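Local coordinates for protein putative alpha-ketoglutarate-dependent taurine dioxygenase (Burkholderia xenovorans, PDB 5HSX) that probably acts as an iron- and 2-oxoglutarate-dependent dioxygenase of the TfdA/TauD family, its metal site holding a sodium ion in this crystal, at residues Ile47-Arg51 against Phe75-Phe79; Trp57-Phe61 against Trp152-Val156; Thr83-Phe89 against Ala317-Leu322; Leu173-Phe179 against Leu200-Leu206. All blocks are in the same frame, centred on the assembly; numbering follows the deposited sequence.

Contact 1: residues Ile47-Arg51 against Phe75-Phe79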
loop_
_atom_site.group_PDB
_atom_site.type_symbol
_atom_site.label_atom_id
_atom_site.label_comp_id
_atom_site.label_asym_id
_atom_site.label_seq_id
_atom_site.Cartn_x
_atom_site.Cartn_y
_atom_site.Cartn_z
ATOM N N ILE B 47 0.692 -4.719 30.106
ATOM C CA ILE B 47 -0.412 -5.317 29.362
ATOM C C ILE B 47 -1.472 -4.270 29.044
ATOM O O ILE B 47 -1.984 -4.207 27.921
ATOM C CB ILE B 47 -1.005 -6.500 30.150
ATOM C CG1 ILE B 47 0.021 -7.628 30.280
ATOM C CG2 ILE B 47 -2.275 -6.995 29.478
ATOM C CD1 ILE B 47 -0.319 -8.656 31.350
ATOM N N ALA B 48 -1.823 -3.434 30.027
ATOM C CA ALA B 48 -2.843 -2.421 29.783
ATOM C C ALA B 48 -2.363 -1.397 28.760
ATOM O O ALA B 48 -3.151 -0.912 27.941
ATOM C CB ALA B 48 -3.236 -1.737 31.091
ATOM N N GLU B 49 -1.073 -1.051 28.794
ATOM C CA GLU B 49 -0.556 -0.071 27.840
ATOM C C GLU B 49 -0.550 -0.626 26.426
ATOM O O GLU B 49 -0.879 0.091 25.474
ATOM C CB GLU B 49 0.853 0.372 28.233
ATOM C CG GLU B 49 0.880 1.265 29.458
ATOM C CD GLU B 49 2.288 1.563 29.937
ATOM O OE1 GLU B 49 2.468 2.559 30.671
ATOM O OE2 GLU B 49 3.211 0.801 29.589
ATOM N N ILE B 50 -0.148 -1.892 26.268
ATOM C CA ILE B 50 -0.183 -2.523 24.950
ATOM C C ILE B 50 -1.615 -2.593 24.439
ATOM O O ILE B 50 -1.893 -2.283 23.273
ATOM C CB ILE B 50 0.466 -3.918 25.012
ATOM C CG1 ILE B 50 1.961 -3.793 25.314
ATOM C CG2 ILE B 50 0.235 -4.689 23.715
ATOM C CD1 ILE B 50 2.642 -5.125 25.578
ATOM N N ARG B 51 -2.554 -2.965 25.317
ATOM C CA ARG B 51 -3.950 -3.076 24.905
ATOM C C ARG B 51 -4.495 -1.730 24.456
ATOM O O ARG B 51 -5.223 -1.646 23.461
ATOM C CB ARG B 51 -4.810 -3.640 26.044
ATOM C CG ARG B 51 -6.180 -4.095 25.540
ATOM C CD ARG B 51 -7.147 -4.560 26.648
ATOM N NE ARG B 51 -8.311 -5.169 26.010
ATOM C CZ ARG B 51 -8.434 -6.470 25.772
ATOM N NH1 ARG B 51 -7.481 -7.316 26.167
ATOM N NH2 ARG B 51 -9.505 -6.928 25.142
ATOM N N PHE B 75 2.293 -14.956 25.814
ATOM C CA PHE B 75 2.043 -13.546 25.544
ATOM C C PHE B 75 0.591 -13.316 25.157
ATOM O O PHE B 75 -0.049 -12.377 25.644
ATOM C CB PHE B 75 2.961 -13.040 24.432
ATOM C CG PHE B 75 2.600 -11.665 23.921
ATOM C CD1 PHE B 75 2.945 -10.529 24.639
ATOM C CD2 PHE B 75 1.923 -11.507 22.719
ATOM C CE1 PHE B 75 2.619 -9.259 24.170
ATOM C CE2 PHE B 75 1.589 -10.235 22.246
ATOM C CZ PHE B 75 1.942 -9.114 22.979
ATOM N N SER B 76 0.061 -14.172 24.281
ATOM C CA SER B 76 -1.297 -13.993 23.782
ATOM C C SER B 76 -2.327 -14.111 24.897
ATOM O O SER B 76 -3.316 -13.367 24.913
ATOM C CB SER B 76 -1.578 -15.023 22.695
ATOM O OG SER B 76 -0.565 -14.992 21.714
ATOM N N ALA B 77 -2.122 -15.043 25.830
ATOM C CA ALA B 77 -3.127 -15.300 26.861
ATOM C C ALA B 77 -3.293 -14.130 27.817
ATOM O O ALA B 77 -4.273 -14.093 28.572
ATOM C CB ALA B 77 -2.772 -16.562 27.654
ATOM N N GLN B 78 -2.360 -13.181 27.808
ATOM C CA GLN B 78 -2.501 -11.989 28.633
ATOM C C GLN B 78 -3.563 -11.039 28.098
ATOM O O GLN B 78 -3.943 -10.097 28.802
ATOM C CB GLN B 78 -1.152 -11.271 28.741
ATOM C CG GLN B 78 -0.079 -12.123 29.410
ATOM C CD GLN B 78 1.313 -11.510 29.335
ATOM O OE1 GLN B 78 2.044 -11.486 30.327
ATOM N NE2 GLN B 78 1.691 -11.031 28.153
ATOM N N PHE B 79 -4.057 -11.268 26.880
ATOM C CA PHE B 79 -5.032 -10.383 26.269
ATOM C C PHE B 79 -6.373 -11.046 25.985
ATOM O O PHE B 79 -7.324 -10.337 25.639
ATOM C CB PHE B 79 -4.454 -9.783 24.974
ATOM C CG PHE B 79 -3.178 -9.017 25.197
ATOM C CD1 PHE B 79 -3.209 -7.668 25.517
ATOM C CD2 PHE B 79 -1.947 -9.657 25.135
ATOM C CE1 PHE B 79 -2.033 -6.963 25.745
ATOM C CE2 PHE B 79 -0.767 -8.961 25.359
ATOM C CZ PHE B 79 -0.810 -7.613 25.667
HETATM O O HOH W 1 -9.943 -9.839 25.784
HETATM O O HOH W 2 -5.658 -7.296 28.372
#
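Phe79, in the turn that follows helix 69-77, points its side chain at helix 44-57 and meets a different group at almost every step. With CG anti to its own carbonyl carbon (chi1 -58°), the ring is carried in between Ile47 and Ile50. CB lies 4.1 Å from Arg51 NH1; CD1 comes near Ile47 CG2; CE1 is 3.7 Å from the same methyl and 3.5 Å from Ile47 O; and CZ, at the tip, is 3.7 Å from Ile50 CG2, the two side chains crossing at about a right angle. The ring also meets Phe265 edge-to-face, so it is wedged between helix 44-57 and the main sheet. Ile47 CD1 lies across the Gln78 chain, 3.8 Å from CB, with Gln78 OE1 accepting from Leu42 N in the nearby loop. Ile50 CD1 reaches the edge of the Phe75 ring more loosely, at 4.4 Å. The polar link is made by Arg51, whose extended chain carries the guanidinium out to Phe79 O. NH1 donates to that oxygen over 3.1 Å; the bond is nearly straight (168° at the hydrogen), and the oxygen lies in the guanidinium plane. NH2 joins the same oxygen through water 1, while water 2 accepts from NH1 and reaches Gln78 O by a weak bond. NH2 also forms a salt bridge with Glu212, so the guanidinium has a second, charged partner. Shared between Glu212 and Phe79 O, the arginine charge probably polarises this carbonyl and joins helix 44-57 to the turn after helix 69-77.

Contact 2: residues Trp57-Phe61 against Trp152-Val156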
loop_
_atom_site.group_PDB
_atom_site.type_symbol
_atom_site.label_atom_id
_atom_site.label_comp_id
_atom_site.label_asym_id
_atom_site.label_seq_id
_atom_site.Cartn_x
_atom_site.Cartn_y
_atom_site.Cartn_z
ATOM N N TRP B 57 -4.424 2.317 17.758
ATOM C CA TRP B 57 -3.733 2.284 16.472
ATOM C C TRP B 57 -4.135 1.102 15.597
ATOM O O TRP B 57 -3.640 0.993 14.465
ATOM C CB TRP B 57 -2.212 2.306 16.707
ATOM C CG TRP B 57 -1.782 3.671 17.199
ATOM C CD1 TRP B 57 -1.416 4.023 18.473
ATOM C CD2 TRP B 57 -1.747 4.877 16.424
ATOM N NE1 TRP B 57 -1.129 5.372 18.522
ATOM C CE2 TRP B 57 -1.331 5.918 17.282
ATOM C CE3 TRP B 57 -2.007 5.173 15.078
ATOM C CZ2 TRP B 57 -1.181 7.239 16.843
ATOM C CZ3 TRP B 57 -1.855 6.483 14.639
ATOM C CH2 TRP B 57 -1.444 7.500 15.523
ATOM N N ARG B 58 -5.018 0.222 16.092
ATOM C CA ARG B 58 -5.651 -0.865 15.338
ATOM C C ARG B 58 -4.735 -2.063 15.106
ATOM O O ARG B 58 -5.200 -3.208 15.135
ATOM C CB ARG B 58 -6.176 -0.401 13.979
ATOM C CG ARG B 58 -6.947 0.908 13.969
ATOM C CD ARG B 58 -8.037 0.952 15.019
ATOM N NE ARG B 58 -8.644 2.280 15.020
ATOM C CZ ARG B 58 -9.721 2.617 15.719
ATOM N NH1 ARG B 58 -10.337 1.720 16.474
ATOM N NH2 ARG B 58 -10.184 3.857 15.651
ATOM N N VAL B 59 -3.460 -1.819 14.817
ATOM C CA VAL B 59 -2.457 -2.875 14.717
ATOM C C VAL B 59 -1.157 -2.342 15.306
ATOM O O VAL B 59 -0.752 -1.214 15.008
ATOM C CB VAL B 59 -2.242 -3.368 13.267
ATOM C CG1 VAL B 59 -1.871 -2.199 12.296
ATOM C CG2 VAL B 59 -1.165 -4.453 13.233
ATOM N N VAL B 60 -0.516 -3.133 16.159
ATOM C CA VAL B 60 0.753 -2.740 16.748
ATOM C C VAL B 60 1.800 -3.787 16.394
ATOM O O VAL B 60 1.492 -4.969 16.197
ATOM C CB VAL B 60 0.653 -2.528 18.275
ATOM C CG1 VAL B 60 -0.296 -1.359 18.575
ATOM C CG2 VAL B 60 0.176 -3.799 18.990
ATOM N N PHE B 61 3.050 -3.337 16.298
ATOM C CA PHE B 61 4.142 -4.181 15.829
ATOM C C PHE B 61 5.282 -4.197 16.839
ATOM O O PHE B 61 5.586 -3.177 17.465
ATOM C CB PHE B 61 4.676 -3.698 14.471
ATOM C CG PHE B 61 3.627 -3.593 13.402
ATOM C CD1 PHE B 61 3.177 -4.726 12.739
ATOM C CD2 PHE B 61 3.100 -2.359 13.051
ATOM C CE1 PHE B 61 2.216 -4.631 11.740
ATOM C CE2 PHE B 61 2.140 -2.251 12.053
ATOM C CZ PHE B 61 1.696 -3.391 11.392
ATOM N N TRP B 152 -2.668 -3.502 6.403
ATOM C CA TRP B 152 -3.908 -3.408 7.155
ATOM C C TRP B 152 -4.641 -2.130 6.766
ATOM O O TRP B 152 -4.022 -1.134 6.377
ATOM C CB TRP B 152 -3.665 -3.387 8.688
ATOM C CG TRP B 152 -3.237 -4.702 9.292
ATOM C CD1 TRP B 152 -4.020 -5.574 10.005
ATOM C CD2 TRP B 152 -1.927 -5.274 9.260
ATOM N NE1 TRP B 152 -3.277 -6.660 10.404
ATOM C CE2 TRP B 152 -1.987 -6.499 9.961
ATOM C CE3 TRP B 152 -0.708 -4.870 8.707
ATOM C CZ2 TRP B 152 -0.871 -7.324 10.122
ATOM C CZ3 TRP B 152 0.403 -5.700 8.863
ATOM C CH2 TRP B 152 0.310 -6.904 9.567
ATOM N N THR B 153 -5.962 -2.141 6.916
ATOM C CA THR B 153 -6.733 -0.930 6.705
ATOM C C THR B 153 -7.644 -0.691 7.901
ATOM O O THR B 153 -8.078 -1.631 8.567
ATOM C CB THR B 153 -7.535 -0.989 5.412
ATOM O OG1 THR B 153 -8.181 0.273 5.212
ATOM C CG2 THR B 153 -8.574 -2.141 5.445
ATOM N N ASN B 154 -7.920 0.587 8.159
ATOM C CA ASN B 154 -8.635 1.026 9.356
ATOM C C ASN B 154 -10.116 1.155 9.004
ATOM O O ASN B 154 -10.526 2.121 8.361
ATOM C CB ASN B 154 -8.038 2.346 9.838
ATOM C CG ASN B 154 -8.714 2.893 11.069
ATOM O OD1 ASN B 154 -9.834 2.513 11.408
ATOM N ND2 ASN B 154 -8.037 3.812 11.743
ATOM N N LEU B 155 -10.929 0.184 9.443
ATOM C CA LEU B 155 -12.353 0.186 9.103
ATOM C C LEU B 155 -13.136 1.253 9.858
ATOM O O LEU B 155 -14.245 1.607 9.440
ATOM C CB LEU B 155 -12.960 -1.189 9.390
ATOM C CG LEU B 155 -12.292 -2.330 8.596
ATOM C CD1 LEU B 155 -12.979 -3.653 8.927
ATOM C CD2 LEU B 155 -12.357 -2.051 7.126
ATOM N N VAL B 156 -12.597 1.758 10.962
ATOM C CA VAL B 156 -13.280 2.817 11.703
ATOM C C VAL B 156 -13.098 4.150 10.991
ATOM O O VAL B 156 -14.063 4.890 10.751
ATOM C CB VAL B 156 -12.760 2.876 13.149
ATOM C CG1 VAL B 156 -13.292 4.124 13.849
ATOM C CG2 VAL B 156 -13.174 1.609 13.926
HETATM O O HOH W 3 -9.312 5.855 13.575
#
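Arg58 leaves helix 44-57 with positive phi (77°) and turns its side chain toward Asn154 and Val156, where strand 150-154 gives way to helix 155-161. A bend at chi2 (-50°) carries the chain past the Asn154 amide, with NE 3.7 Å from ND2 and no hydrogen bond between them; the two flat groups are inclined to each other by 61°. Farther out, Val156 CB lies over one face of the guanidinium group, and its CG1 is 3.6 Å from NH2. Water 3 accepts from both Arg58 NH2 and Asn154 ND2, bridging the pair, while the charge is met by Glu215 in a salt bridge. Asn154 itself is the N-cap: OD1 accepts weakly from Val156 N and also from Ala157 N, and ND2 donates to His28 O. Val59 follows, its CG2 standing over the face of the Trp152 indole, 4.1 Å from the centroid of the five-membered ring in a CH-pi contact. Two residues on, Phe61 turns the edge of its ring to the six-membered ring of Trp152, an offset edge-to-face pair with centroids 5.3 Å apart; Phe61 CE1 comes within 3.6 Å of Trp152 CZ3. One indole thus receives both side chains, and it also meets Trp266 and His273, the latter a ligand of the bound sodium ion. Strand 59-62 belongs to the larger sheet and strand 150-154 to the smaller one, so their side chains pack in the interior between two sheets, as in the double-stranded beta-helix (jelly-roll) core of the TauD/TfdA dioxygenases, beside the metal site.

Contact 3: residues Thr83-Phe89 against Ala317-Leu322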
loop_
_atom_site.group_PDB
_atom_site.type_symbol
_atom_site.label_atom_id
_atom_site.label_comp_id
_atom_site.label_asym_id
_atom_site.label_seq_id
_atom_site.Cartn_x
_atom_site.Cartn_y
_atom_site.Cartn_z
ATOM N N THR B 83 -7.912 -19.263 20.653
ATOM C CA THR B 83 -8.647 -20.255 19.883
ATOM C C THR B 83 -7.838 -21.546 19.813
ATOM O O THR B 83 -6.607 -21.537 19.872
ATOM C CB THR B 83 -8.958 -19.744 18.468
ATOM O OG1 THR B 83 -7.749 -19.661 17.709
ATOM C CG2 THR B 83 -9.595 -18.366 18.531
ATOM N N LEU B 84 -8.547 -22.668 19.725
ATOM C CA LEU B 84 -7.944 -23.992 19.662
ATOM C C LEU B 84 -8.197 -24.565 18.277
ATOM O O LEU B 84 -9.344 -24.614 17.820
ATOM C CB LEU B 84 -8.510 -24.898 20.758
ATOM C CG LEU B 84 -8.279 -24.301 22.146
ATOM C CD1 LEU B 84 -9.004 -25.101 23.205
ATOM C CD2 LEU B 84 -6.794 -24.232 22.462
ATOM N N GLY B 85 -7.125 -25.011 17.626
ATOM C CA GLY B 85 -7.045 -25.038 16.175
ATOM C C GLY B 85 -7.792 -26.140 15.457
ATOM O O GLY B 85 -8.800 -26.672 15.935
ATOM N N HIS B 86 -7.290 -26.470 14.257
ATOM C CA HIS B 86 -7.805 -27.407 13.276
ATOM C C HIS B 86 -6.890 -28.624 13.185
ATOM O O HIS B 86 -5.663 -28.481 13.245
ATOM C CB HIS B 86 -7.919 -26.744 11.892
ATOM C CG HIS B 86 -8.662 -27.567 10.884
ATOM N ND1 HIS B 86 -8.040 -28.489 10.071
ATOM C CD2 HIS B 86 -9.979 -27.616 10.570
ATOM C CE1 HIS B 86 -8.939 -29.068 9.295
ATOM N NE2 HIS B 86 -10.124 -28.555 9.577
ATOM N N PRO B 87 -7.450 -29.831 13.046
ATOM C CA PRO B 87 -6.607 -31.038 13.066
ATOM C C PRO B 87 -5.634 -31.144 11.898
ATOM O O PRO B 87 -4.698 -31.951 11.976
ATOM C CB PRO B 87 -7.631 -32.183 13.042
ATOM C CG PRO B 87 -8.881 -31.577 12.492
ATOM C CD PRO B 87 -8.884 -30.157 12.961
ATOM N N VAL B 88 -5.801 -30.354 10.835
ATOM C CA VAL B 88 -4.973 -30.509 9.643
ATOM C C VAL B 88 -4.407 -29.160 9.224
ATOM O O VAL B 88 -3.185 -28.967 9.199
ATOM C CB VAL B 88 -5.773 -31.148 8.493
ATOM N N PHE B 89 -5.293 -28.221 8.902
ATOM C CA PHE B 89 -4.884 -26.920 8.392
ATOM C C PHE B 89 -4.085 -26.142 9.432
ATOM O O PHE B 89 -4.595 -25.820 10.513
ATOM C CB PHE B 89 -6.120 -26.130 7.966
ATOM C CG PHE B 89 -6.896 -26.783 6.859
ATOM C CD1 PHE B 89 -6.237 -27.373 5.789
ATOM C CD2 PHE B 89 -8.282 -26.825 6.891
ATOM C CE1 PHE B 89 -6.944 -27.978 4.767
ATOM C CE2 PHE B 89 -8.997 -27.430 5.872
ATOM C CZ PHE B 89 -8.326 -28.007 4.808
ATOM N N ALA B 317 -13.245 -23.919 12.600
ATOM C CA ALA B 317 -11.826 -24.028 12.930
ATOM C C ALA B 317 -10.958 -23.981 11.675
ATOM O O ALA B 317 -9.848 -23.436 11.699
ATOM C CB ALA B 317 -11.564 -25.315 13.714
ATOM N N ALA B 318 -11.448 -24.553 10.570
ATOM C CA ALA B 318 -10.714 -24.478 9.310
ATOM C C ALA B 318 -10.595 -23.037 8.834
ATOM O O ALA B 318 -9.564 -22.641 8.275
ATOM C CB ALA B 318 -11.397 -25.342 8.250
ATOM N N ALA B 319 -11.638 -22.235 9.056
ATOM C CA ALA B 319 -11.567 -20.822 8.700
ATOM C C ALA B 319 -10.569 -20.084 9.586
ATOM O O ALA B 319 -9.762 -19.286 9.088
ATOM C CB ALA B 319 -12.953 -20.183 8.790
ATOM N N VAL B 320 -10.603 -20.341 10.900
ATOM C CA VAL B 320 -9.616 -19.745 11.798
ATOM C C VAL B 320 -8.206 -20.091 11.337
ATOM O O VAL B 320 -7.311 -19.237 11.323
ATOM C CB VAL B 320 -9.866 -20.193 13.252
ATOM C CG1 VAL B 320 -8.717 -19.762 14.146
ATOM C CG2 VAL B 320 -11.179 -19.622 13.775
ATOM N N ALA B 321 -7.996 -21.340 10.922
ATOM C CA ALA B 321 -6.655 -21.786 10.564
ATOM C C ALA B 321 -6.210 -21.232 9.217
ATOM O O ALA B 321 -5.008 -21.047 8.991
ATOM C CB ALA B 321 -6.597 -23.313 10.559
ATOM N N LEU B 322 -7.150 -20.945 8.318
ATOM C CA LEU B 322 -6.810 -20.610 6.940
ATOM C C LEU B 322 -7.016 -19.147 6.570
ATOM O O LEU B 322 -6.282 -18.640 5.719
ATOM C CB LEU B 322 -7.616 -21.482 5.969
ATOM C CG LEU B 322 -7.333 -22.990 6.000
ATOM C CD1 LEU B 322 -8.276 -23.726 5.062
ATOM C CD2 LEU B 322 -5.884 -23.284 5.641
#
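The irregular segment Thr83-Phe89 runs along one side of helix 313-322, coming nearest where the CA atoms of His86 and Ala317 are 5.3 Å apart, and no hydrogen bond crosses between them. His86, with CG anti to the backbone N (chi1 -170°), lays its ring beside the helix, CD2 being 3.5 Å from Ala318 CB. ND1, on the rim of the ring, accepts from both Val88 N and Phe89 N, each at 3.0 Å and each tilted from the ring plane, so residues 86-89 curl round the imidazole. This turn presents Phe89 to the end of the helix. Leu322 CD1 stands over one face of the phenyl ring, 3.8 Å from its centroid in a CH-pi contact, while Ala318 CB approaches the ring edge, 3.7 Å from CD2. Phe89 CB meets Ala321 CB as well. At the opposite end of the segment, Thr83 OG1 touches Val320 CG1 and is hydrogen-bonded to Tyr99 and Thr292. Small alanines let the loop lie close to the helix. The arrangement is apolar docking of a loop on the C-terminal helix, whose following residue, Asn323, joins His123, Asp125 and His273 at the sodium ion in the metal site.

Contact 4: residues Leu173-Phe179 against Leu200-Leu206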
loop_
_atom_site.group_PDB
_atom_site.type_symbol
_atom_site.label_atom_id
_atom_site.label_comp_id
_atom_site.label_asym_id
_atom_site.label_seq_id
_atom_site.Cartn_x
_atom_site.Cartn_y
_atom_site.Cartn_z
ATOM N N LEU B 173 -27.939 -1.710 7.405
ATOM C CA LEU B 173 -27.803 -2.835 6.488
ATOM C C LEU B 173 -27.134 -4.029 7.154
ATOM O O LEU B 173 -26.328 -3.880 8.076
ATOM C CB LEU B 173 -26.994 -2.424 5.255
ATOM C CG LEU B 173 -27.621 -1.309 4.411
ATOM C CD1 LEU B 173 -26.736 -0.980 3.214
ATOM C CD2 LEU B 173 -29.020 -1.706 3.956
ATOM N N ARG B 174 -27.488 -5.222 6.666
ATOM C CA ARG B 174 -26.905 -6.490 7.081
ATOM C C ARG B 174 -26.292 -7.182 5.870
ATOM O O ARG B 174 -26.729 -6.970 4.732
ATOM C CB ARG B 174 -27.959 -7.404 7.700
ATOM C CG ARG B 174 -28.847 -6.696 8.703
ATOM C CD ARG B 174 -28.204 -6.685 10.062
ATOM N NE ARG B 174 -28.266 -8.005 10.684
ATOM C CZ ARG B 174 -27.761 -8.289 11.881
ATOM N NH1 ARG B 174 -27.154 -7.343 12.589
ATOM N NH2 ARG B 174 -27.860 -9.521 12.365
ATOM N N GLY B 175 -25.284 -8.015 6.123
ATOM C CA GLY B 175 -24.561 -8.679 5.055
ATOM C C GLY B 175 -24.348 -10.151 5.346
ATOM O O GLY B 175 -24.155 -10.560 6.491
ATOM N N ILE B 176 -24.375 -10.951 4.280
ATOM C CA ILE B 176 -24.136 -12.386 4.378
ATOM C C ILE B 176 -22.662 -12.656 4.099
ATOM O O ILE B 176 -22.163 -12.328 3.018
ATOM C CB ILE B 176 -25.027 -13.168 3.402
ATOM C CG1 ILE B 176 -26.507 -12.846 3.641
ATOM C CG2 ILE B 176 -24.725 -14.677 3.506
ATOM C CD1 ILE B 176 -27.020 -13.217 5.035
ATOM N N HIS B 177 -21.978 -13.278 5.058
ATOM C CA HIS B 177 -20.593 -13.711 4.899
ATOM C C HIS B 177 -20.555 -15.226 4.737
ATOM O O HIS B 177 -21.233 -15.950 5.475
ATOM C CB HIS B 177 -19.738 -13.310 6.106
ATOM C CG HIS B 177 -19.686 -11.831 6.367
ATOM N ND1 HIS B 177 -18.497 -11.145 6.503
ATOM C CD2 HIS B 177 -20.669 -10.912 6.531
ATOM C CE1 HIS B 177 -18.748 -9.867 6.729
ATOM N NE2 HIS B 177 -20.060 -9.700 6.758
ATOM N N ARG B 178 -19.765 -15.704 3.772
ATOM C CA ARG B 178 -19.684 -17.127 3.457
ATOM C C ARG B 178 -18.231 -17.556 3.336
ATOM O O ARG B 178 -17.379 -16.798 2.863
ATOM C CB ARG B 178 -20.398 -17.477 2.136
ATOM C CG ARG B 178 -21.887 -17.172 2.103
ATOM C CD ARG B 178 -22.482 -17.510 0.732
ATOM N NE ARG B 178 -23.830 -16.968 0.582
ATOM C CZ ARG B 178 -24.934 -17.606 0.963
ATOM N NH1 ARG B 178 -24.847 -18.814 1.506
ATOM N NH2 ARG B 178 -26.125 -17.041 0.797
ATOM N N PHE B 179 -17.970 -18.793 3.740
ATOM C CA PHE B 179 -16.678 -19.419 3.513
ATOM C C PHE B 179 -16.899 -20.903 3.270
ATOM O O PHE B 179 -17.685 -21.545 3.974
ATOM C CB PHE B 179 -15.724 -19.213 4.692
ATOM C CG PHE B 179 -14.437 -19.970 4.564
ATOM C CD1 PHE B 179 -14.198 -21.090 5.343
ATOM C CD2 PHE B 179 -13.470 -19.569 3.654
ATOM C CE1 PHE B 179 -13.008 -21.800 5.222
ATOM C CE2 PHE B 179 -12.280 -20.267 3.529
ATOM C CZ PHE B 179 -12.050 -21.385 4.314
ATOM N N LEU B 200 -19.645 -22.273 6.040
ATOM C CA LEU B 200 -20.057 -21.293 7.037
ATOM C C LEU B 200 -20.841 -20.179 6.361
ATOM O O LEU B 200 -20.404 -19.645 5.335
ATOM C CB LEU B 200 -18.848 -20.695 7.762
ATOM C CG LEU B 200 -18.050 -21.535 8.755
ATOM C CD1 LEU B 200 -16.800 -20.770 9.152
ATOM C CD2 LEU B 200 -18.890 -21.853 9.980
ATOM N N VAL B 201 -21.995 -19.833 6.932
ATOM C CA VAL B 201 -22.805 -18.713 6.458
ATOM C C VAL B 201 -23.317 -17.955 7.675
ATOM O O VAL B 201 -23.956 -18.544 8.554
ATOM C CB VAL B 201 -23.991 -19.167 5.577
ATOM C CG1 VAL B 201 -24.741 -17.945 5.029
ATOM C CG2 VAL B 201 -23.531 -20.077 4.443
ATOM N N THR B 202 -23.052 -16.649 7.718
ATOM C CA THR B 202 -23.432 -15.807 8.844
ATOM C C THR B 202 -23.929 -14.465 8.332
ATOM O O THR B 202 -23.388 -13.919 7.364
ATOM C CB THR B 202 -22.251 -15.596 9.808
ATOM O OG1 THR B 202 -21.872 -16.858 10.372
ATOM C CG2 THR B 202 -22.615 -14.626 10.940
ATOM N N GLU B 203 -24.966 -13.942 8.980
ATOM C CA GLU B 203 -25.444 -12.592 8.727
ATOM C C GLU B 203 -24.836 -11.657 9.769
ATOM O O GLU B 203 -25.060 -11.837 10.968
ATOM C CB GLU B 203 -26.974 -12.525 8.772
ATOM C CG GLU B 203 -27.512 -11.125 8.440
ATOM C CD GLU B 203 -29.025 -11.034 8.600
ATOM O OE1 GLU B 203 -29.752 -11.784 7.914
ATOM O OE2 GLU B 203 -29.476 -10.214 9.418
ATOM N N HIS B 204 -24.078 -10.661 9.309
ATOM C CA HIS B 204 -23.434 -9.663 10.160
ATOM C C HIS B 204 -23.990 -8.277 9.875
ATOM O O HIS B 204 -24.461 -8.014 8.760
ATOM C CB HIS B 204 -21.916 -9.621 9.920
ATOM C CG HIS B 204 -21.167 -10.757 10.533
ATOM N ND1 HIS B 204 -21.165 -11.009 11.888
ATOM C CD2 HIS B 204 -20.363 -11.695 9.973
ATOM C CE1 HIS B 204 -20.401 -12.062 12.137
ATOM N NE2 HIS B 204 -19.897 -12.491 10.991
ATOM N N PRO B 205 -23.922 -7.358 10.841
ATOM C CA PRO B 205 -24.167 -5.950 10.515
ATOM C C PRO B 205 -23.104 -5.453 9.553
ATOM O O PRO B 205 -21.942 -5.863 9.619
ATOM C CB PRO B 205 -24.061 -5.245 11.872
ATOM C CG PRO B 205 -23.091 -6.103 12.635
ATOM C CD PRO B 205 -23.417 -7.521 12.220
ATOM N N LEU B 206 -23.505 -4.570 8.639
ATOM C CA LEU B 206 -22.489 -3.927 7.817
ATOM C C LEU B 206 -21.679 -2.920 8.623
ATOM O O LEU B 206 -20.553 -2.600 8.239
ATOM C CB LEU B 206 -23.134 -3.231 6.612
ATOM C CG LEU B 206 -22.736 -3.706 5.223
ATOM C CD1 LEU B 206 -23.017 -5.194 5.065
ATOM C CD2 LEU B 206 -23.490 -2.877 4.180
HETATM O O HOH W 4 -20.910 -7.164 7.358
#
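Glu203 OE2 is gripped by Arg174, whose NE donates over 2.8 Å in a nearly straight bond (173°) to the anti lone pair of the oxygen; NH2 adds a weak bond at 3.4 Å. Bends at chi2 and chi3 fold the arginine back across its neighbour strand, setting the guanidinium 84° from the carboxylate plane, with Pro205 N over one face. NH1 and NH2 also donate to Thr304 O and Gln305 O, so several acceptors hold the group. Between the strands, Gly175, His177 and Phe179 pair with His204, Thr202 and Leu200 in antiparallel hydrogen-bonded pairs; one more backbone bond, Leu206 N to Leu173 O, follows beyond the paired residues. On the face of His177 and His204, the edge of the His204 ring meets the His177 ring face in a T-shaped pair, centroids 4.7 Å apart and planes at 90°. His204 ND1 is hydrogen-bonded to Ser306 OG, and His177 ND1 to Thr127; water 4 links His177 NE2 to Pro205 O. On the other face Ile176 CG2 packs against Val201 CG1 at 3.6 Å. Strand 174-179 is flanked also by strand 225-228, and strand 200-209 by 307-310, while Phe179 and Leu200 rest on Ala319 of helix 313-322.

Contact 2 is the buried one, its centre about 9 Å from the centre of the chain; the centres of the others lie 15 to 17 Å out, and those contacts are partly buried. Contacts 1 and 2 share the run from helix 44-57 into strand 59-62, contact 1 on the helix and contact 2 at its end and on the strand. Helix 313-322 is common to contacts 3 and 4. Chemistry differs with place: the arginine of contact 1 donates to a backbone carbonyl and that of contact 4 to a glutamate, whereas contact 2 combines aromatic packing with a buried arginine lying against a valine and an amide and paired to Glu215. Contact 3 has no cross-segment hydrogen bonds; contact 4 alone is a backbone ladder.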